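Local atomic coordinates of phosphotransferase (Brucella abortus, PDB entry 4QPK), a protein that passes phosphoryl groups along a phosphorelay that controls cell growth, division and survival inside mammalian host cells, working as a homodimer that binds the response regulator CtrA. Residues Leu154-Gly159 with Ser212-Tyr217; Glu197-Ala202 with Tyr217-Ala222. One frame throughout, in Å; residues are numbered along the deposited sequence.

Contact 1. Residues Leu154-Gly159 with Ser212-Tyr217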
loop_
_atom_site.group_PDB
_atom_site.type_symbol
_atom_site.label_atom_id
_atom_site.label_comp_id
_atom_site.label_asym_id
_atom_site.label_seq_id
_atom_site.Cartn_x
_atom_site.Cartn_y
_atom_site.Cartn_z
ATOM N N LEU B 154 -15.620 -9.016 2.544
ATOM C CA LEU B 154 -15.012 -10.169 3.217
ATOM C C LEU B 154 -14.290 -9.730 4.477
ATOM O O LEU B 154 -14.288 -10.431 5.488
ATOM C CB LEU B 154 -14.012 -10.880 2.306
ATOM C CG LEU B 154 -14.492 -11.277 0.923
ATOM C CD1 LEU B 154 -13.419 -12.135 0.240
ATOM C CD2 LEU B 154 -15.824 -11.987 1.019
ATOM N N LEU B 155 -13.651 -8.563 4.413
ATOM C CA LEU B 155 -12.908 -8.082 5.570
ATOM C C LEU B 155 -13.866 -7.683 6.695
ATOM O O LEU B 155 -13.585 -7.925 7.874
ATOM C CB LEU B 155 -11.995 -6.903 5.182
ATOM C CG LEU B 155 -10.885 -7.244 4.183
ATOM C CD1 LEU B 155 -10.025 -5.999 3.920
ATOM C CD2 LEU B 155 -10.015 -8.358 4.717
ATOM N N ILE B 156 -14.995 -7.081 6.329
ATOM C CA ILE B 156 -16.028 -6.745 7.309
ATOM C C ILE B 156 -16.560 -8.023 7.962
ATOM O O ILE B 156 -16.677 -8.117 9.183
ATOM C CB ILE B 156 -17.203 -5.975 6.671
ATOM C CG1 ILE B 156 -16.733 -4.626 6.127
ATOM C CG2 ILE B 156 -18.338 -5.769 7.688
ATOM C CD1 ILE B 156 -16.156 -3.732 7.188
ATOM N N GLY B 157 -16.844 -9.018 7.134
ATOM C CA GLY B 157 -17.308 -10.300 7.622
ATOM C C GLY B 157 -16.326 -10.933 8.591
ATOM O O GLY B 157 -16.710 -11.401 9.664
ATOM N N ASN B 158 -15.051 -10.931 8.216
ATOM C CA ASN B 158 -14.006 -11.486 9.069
ATOM C C ASN B 158 -13.994 -10.779 10.424
ATOM O O ASN B 158 -13.828 -11.414 11.469
ATOM C CB ASN B 158 -12.642 -11.357 8.386
ATOM C CG ASN B 158 -11.561 -12.182 9.069
ATOM O OD1 ASN B 158 -11.796 -13.315 9.485
ATOM N ND2 ASN B 158 -10.373 -11.610 9.192
ATOM N N GLY B 159 -14.190 -9.464 10.395
ATOM C CA GLY B 159 -14.240 -8.673 11.614
ATOM C C GLY B 159 -15.428 -9.007 12.500
ATOM O O GLY B 159 -15.403 -8.762 13.708
ATOM N N SER B 212 -10.257 2.341 11.006
ATOM C CA SER B 212 -11.601 2.620 10.500
ATOM C C SER B 212 -11.677 3.012 9.020
ATOM O O SER B 212 -12.777 3.158 8.489
ATOM C CB SER B 212 -12.255 3.719 11.350
ATOM O OG SER B 212 -11.465 4.900 11.363
ATOM N N VAL B 213 -10.535 3.187 8.349
ATOM C CA VAL B 213 -10.577 3.540 6.932
ATOM C C VAL B 213 -11.173 2.402 6.107
ATOM O O VAL B 213 -11.796 2.653 5.092
ATOM C CB VAL B 213 -9.169 3.923 6.373
ATOM C CG1 VAL B 213 -8.215 2.745 6.350
ATOM C CG2 VAL B 213 -9.279 4.541 4.971
ATOM N N GLN B 214 -11.017 1.157 6.550
ATOM C CA GLN B 214 -11.482 0.052 5.719
ATOM C C GLN B 214 -13.021 -0.022 5.677
ATOM O O GLN B 214 -13.593 -0.165 4.599
ATOM C CB GLN B 214 -10.867 -1.278 6.189
ATOM C CG GLN B 214 -11.039 -2.433 5.195
ATOM C CD GLN B 214 -12.366 -3.118 5.346
ATOM O OE1 GLN B 214 -12.859 -3.285 6.468
ATOM N NE2 GLN B 214 -12.951 -3.543 4.229
ATOM N N PRO B 215 -13.704 0.084 6.841
ATOM C CA PRO B 215 -15.171 0.165 6.715
ATOM C C PRO B 215 -15.661 1.420 5.985
ATOM O O PRO B 215 -16.639 1.339 5.237
ATOM C CB PRO B 215 -15.658 0.157 8.173
ATOM C CG PRO B 215 -14.446 0.350 9.021
ATOM C CD PRO B 215 -13.293 -0.184 8.228
ATOM N N TYR B 216 -14.981 2.550 6.177
ATOM C CA TYR B 216 -15.312 3.757 5.431
ATOM C C TYR B 216 -15.200 3.495 3.937
ATOM O O TYR B 216 -16.111 3.788 3.158
ATOM C CB TYR B 216 -14.391 4.912 5.855
ATOM C CG TYR B 216 -14.495 6.110 4.941
ATOM C CD1 TYR B 216 -15.488 7.062 5.113
ATOM C CD2 TYR B 216 -13.612 6.264 3.880
ATOM C CE1 TYR B 216 -15.582 8.153 4.256
ATOM C CE2 TYR B 216 -13.704 7.341 3.017
ATOM C CZ TYR B 216 -14.685 8.281 3.209
ATOM O OH TYR B 216 -14.761 9.351 2.337
ATOM N N TYR B 217 -14.079 2.897 3.548
ATOM C CA TYR B 217 -13.792 2.604 2.149
ATOM C C TYR B 217 -14.817 1.650 1.537
ATOM O O TYR B 217 -15.218 1.801 0.368
ATOM C CB TYR B 217 -12.382 2.016 2.046
ATOM C CG TYR B 217 -11.867 1.763 0.637
ATOM C CD1 TYR B 217 -11.724 2.794 -0.278
ATOM C CD2 TYR B 217 -11.478 0.484 0.245
ATOM C CE1 TYR B 217 -11.235 2.554 -1.555
ATOM C CE2 TYR B 217 -10.989 0.237 -1.030
ATOM C CZ TYR B 217 -10.865 1.275 -1.924
ATOM O OH TYR B 217 -10.373 1.012 -3.185
#
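Gln214 reaches from helix 213-225 to helix 144-160 and lays its amide across the side chains of Leu155 and Ile156. Its CG stands anti to the backbone N (chi1 -167°), and a bend at chi2 then turns the flat amide group against the neighbouring helix. Gln214 NE2 lies 3.6 Å from Leu155 CB and is also close to Leu155 CD1, which in turn packs 3.9 Å from Gln214 CG. Gln214 OE1 sits 3.4 Å from Ile156 CD1, a van der Waals contact with a methyl group, and also comes near Leu155 CB. Ile156 CD1 is also the atom that meets Pro215, 4.0 Å from its CB, so one methyl bridges the amide oxygen and the proline ring.

No hydrogen bond joins the two segments. The amide nitrogen instead bonds to Asn152 OD1, earlier on helix 144-160, consistent with an amide turned with N rather than O toward Asn152. Phe195 of helix 193-199 packs on both Ile156 and Pro215, while Phe103 touches Leu155 and Gln214. The short helical segments run at 131° to one another, their axes 10.4 Å apart at closest approach, a gap that the Gln214 side chain spans.

The contact thus joins two helices of the C-terminal domain, which resembles the catalytic and ATP-binding domain of histidine kinases but lacks the regions needed to bind ATP. Chemically it is a buried amide packed against aliphatic carbons, beside one methyl-proline contact; the Asn152 bond gives the amide nitrogen a partner and ties the same two helices together.

Contact 2. Residues Glu197-Ala202 with Tyr217-Ala222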
loop_
_atom_site.group_PDB
_atom_site.type_symbol
_atom_site.label_atom_id
_atom_site.label_comp_id
_atom_site.label_asym_id
_atom_site.label_seq_id
_atom_site.Cartn_x
_atom_site.Cartn_y
_atom_site.Cartn_z
ATOM N N GLU B 197 -21.870 1.919 12.800
ATOM C CA GLU B 197 -21.951 3.368 12.947
ATOM C C GLU B 197 -22.014 4.119 11.616
ATOM O O GLU B 197 -22.961 4.857 11.346
ATOM C CB GLU B 197 -20.730 3.840 13.741
ATOM C CG GLU B 197 -20.664 5.317 14.036
ATOM C CD GLU B 197 -19.398 5.672 14.802
ATOM O OE1 GLU B 197 -18.353 5.034 14.549
ATOM O OE2 GLU B 197 -19.447 6.577 15.659
ATOM N N LEU B 198 -21.002 3.917 10.777
ATOM C CA LEU B 198 -20.934 4.598 9.491
ATOM C C LEU B 198 -22.077 4.196 8.556
ATOM O O LEU B 198 -22.648 5.036 7.858
ATOM C CB LEU B 198 -19.589 4.317 8.825
ATOM C CG LEU B 198 -18.400 4.894 9.580
ATOM C CD1 LEU B 198 -17.089 4.353 9.013
ATOM C CD2 LEU B 198 -18.449 6.416 9.518
ATOM N N HIS B 199 -22.406 2.910 8.559
ATOM C CA HIS B 199 -23.451 2.378 7.684
ATOM C C HIS B 199 -24.816 2.961 8.059
ATOM O O HIS B 199 -25.679 3.155 7.204
ATOM C CB HIS B 199 -23.478 0.849 7.757
ATOM C CG HIS B 199 -24.550 0.223 6.921
ATOM N ND1 HIS B 199 -25.721 -0.258 7.465
ATOM C CD2 HIS B 199 -24.623 -0.025 5.590
ATOM C CE1 HIS B 199 -26.478 -0.761 6.505
ATOM N NE2 HIS B 199 -25.833 -0.637 5.360
ATOM N N SER B 200 -24.993 3.268 9.338
ATOM C CA SER B 200 -26.250 3.843 9.790
ATOM C C SER B 200 -26.372 5.319 9.427
ATOM O O SER B 200 -27.444 5.897 9.566
ATOM C CB SER B 200 -26.409 3.664 11.298
ATOM O OG SER B 200 -25.520 4.508 12.012
ATOM N N GLY B 201 -25.291 5.921 8.935
ATOM C CA GLY B 201 -25.321 7.316 8.530
ATOM C C GLY B 201 -24.875 8.264 9.633
ATOM O O GLY B 201 -25.104 9.476 9.560
ATOM N N ALA B 202 -24.215 7.713 10.644
ATOM C CA ALA B 202 -23.728 8.511 11.767
ATOM C C ALA B 202 -22.275 8.916 11.575
ATOM O O ALA B 202 -21.451 8.100 11.164
ATOM C CB ALA B 202 -23.886 7.756 13.052
ATOM N N TYR B 217 -14.079 2.897 3.548
ATOM C CA TYR B 217 -13.792 2.604 2.149
ATOM C C TYR B 217 -14.817 1.650 1.537
ATOM O O TYR B 217 -15.218 1.801 0.368
ATOM C CB TYR B 217 -12.382 2.016 2.046
ATOM C CG TYR B 217 -11.867 1.763 0.637
ATOM C CD1 TYR B 217 -11.724 2.794 -0.278
ATOM C CD2 TYR B 217 -11.478 0.484 0.245
ATOM C CE1 TYR B 217 -11.235 2.554 -1.555
ATOM C CE2 TYR B 217 -10.989 0.237 -1.030
ATOM C CZ TYR B 217 -10.865 1.275 -1.924
ATOM O OH TYR B 217 -10.373 1.012 -3.185
ATOM N N THR B 218 -15.231 0.663 2.322
ATOM C CA THR B 218 -16.237 -0.296 1.875
ATOM C C THR B 218 -17.531 0.426 1.476
ATOM O O THR B 218 -18.094 0.180 0.406
ATOM C CB THR B 218 -16.541 -1.332 2.978
ATOM O OG1 THR B 218 -15.328 -2.019 3.342
ATOM C CG2 THR B 218 -17.579 -2.345 2.491
ATOM N N LEU B 219 -17.976 1.341 2.332
ATOM C CA LEU B 219 -19.202 2.101 2.076
ATOM C C LEU B 219 -19.024 3.033 0.880
ATOM O O LEU B 219 -19.938 3.213 0.080
ATOM C CB LEU B 219 -19.597 2.891 3.325
ATOM C CG LEU B 219 -19.986 1.990 4.501
ATOM C CD1 LEU B 219 -19.977 2.763 5.799
ATOM C CD2 LEU B 219 -21.351 1.334 4.277
ATOM N N LEU B 220 -17.835 3.620 0.759
ATOM C CA LEU B 220 -17.530 4.496 -0.360
ATOM C C LEU B 220 -17.605 3.747 -1.693
ATOM O O LEU B 220 -18.132 4.275 -2.683
ATOM C CB LEU B 220 -16.134 5.106 -0.178
ATOM C CG LEU B 220 -15.707 6.262 -1.069
ATOM C CD1 LEU B 220 -16.586 7.475 -0.798
ATOM C CD2 LEU B 220 -14.247 6.591 -0.800
ATOM N N LEU B 221 -17.089 2.519 -1.714
ATOM C CA LEU B 221 -17.141 1.694 -2.914
ATOM C C LEU B 221 -18.587 1.348 -3.265
ATOM O O LEU B 221 -18.975 1.403 -4.424
ATOM C CB LEU B 221 -16.323 0.404 -2.734
ATOM C CG LEU B 221 -14.804 0.552 -2.690
ATOM C CD1 LEU B 221 -14.189 -0.768 -2.228
ATOM C CD2 LEU B 221 -14.261 0.945 -4.050
ATOM N N ALA B 222 -19.384 1.026 -2.248
ATOM C CA ALA B 222 -20.781 0.681 -2.471
ATOM C C ALA B 222 -21.511 1.872 -3.093
ATOM O O ALA B 222 -22.261 1.713 -4.046
ATOM C CB ALA B 222 -21.446 0.268 -1.172
#
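Leu219 projects from helix 213-225 and fits its two methyl groups against the last turn of helix 193-199. Leu219 CD1 presses on Leu198 CB at 3.4 Å, tighter than usual van der Waals contact between carbons, and lies 3.7 Å from the backbone N of His199. Leu219 CD2, the other branch, comes to the imidazole of His199, 3.8 Å from His199 CD2; it meets the ring at the edge, in its plane. The fork of the leucine therefore straddles the junction between Leu198 and His199, one methyl on the backbone side and one on the ring side.

The imidazole is held from beyond the two segments. With CG anti to the backbone N (chi1 178°), the ring extends to strand 229-233, where His199 NE2 is hydrogen-bonded to Ile229 O and the side chain packs on Ile231. Leu198 is backed by Pro204, in the loop that follows.

Farther out, the end of helix 193-199 is closed by its own backbone. Gly201 adopts a positive phi of 94°, and its N bonds to Leu198 O while Ala202 N bonds to Glu197 O. Ser200 OG also donates to Glu197 O, over 2.7 Å, and reaches it from the face of the carbonyl plane opposite to Ala202 N.

This is a Schellman motif, in which a glycine in left-handed conformation terminates a helix. Here the capping turn follows directly after Leu198 and His199, the two residues that pack on Leu219, and closes the short helix 193-199 before the chain goes on toward Pro204, within the kinase-like C-terminal domain.

Overall arrangement
Helix 213-225 is common to both contacts: its first turn meets helix 144-160 in contact 1, its next turn helix 193-199 in contact 2. The contact centres lie about 10 Å apart, and the two sites touch, Tyr216 N lying 4.0 Å from Leu198 CD1. The centre of contact 1 is about 6 Å from that of the chain, against about 15 Å for contact 2. Tyr217, shared by both, packs on Leu44 of the second subunit, so this helix also meets the dimer partner. Gln214 packs on Arg53 of helix 43-74, which carries His56, the phosphorelay histidine, unphosphorylated here. The Leu155 side chain is about 4 Å from a bound glycerol and 13 Å from the sodium ion.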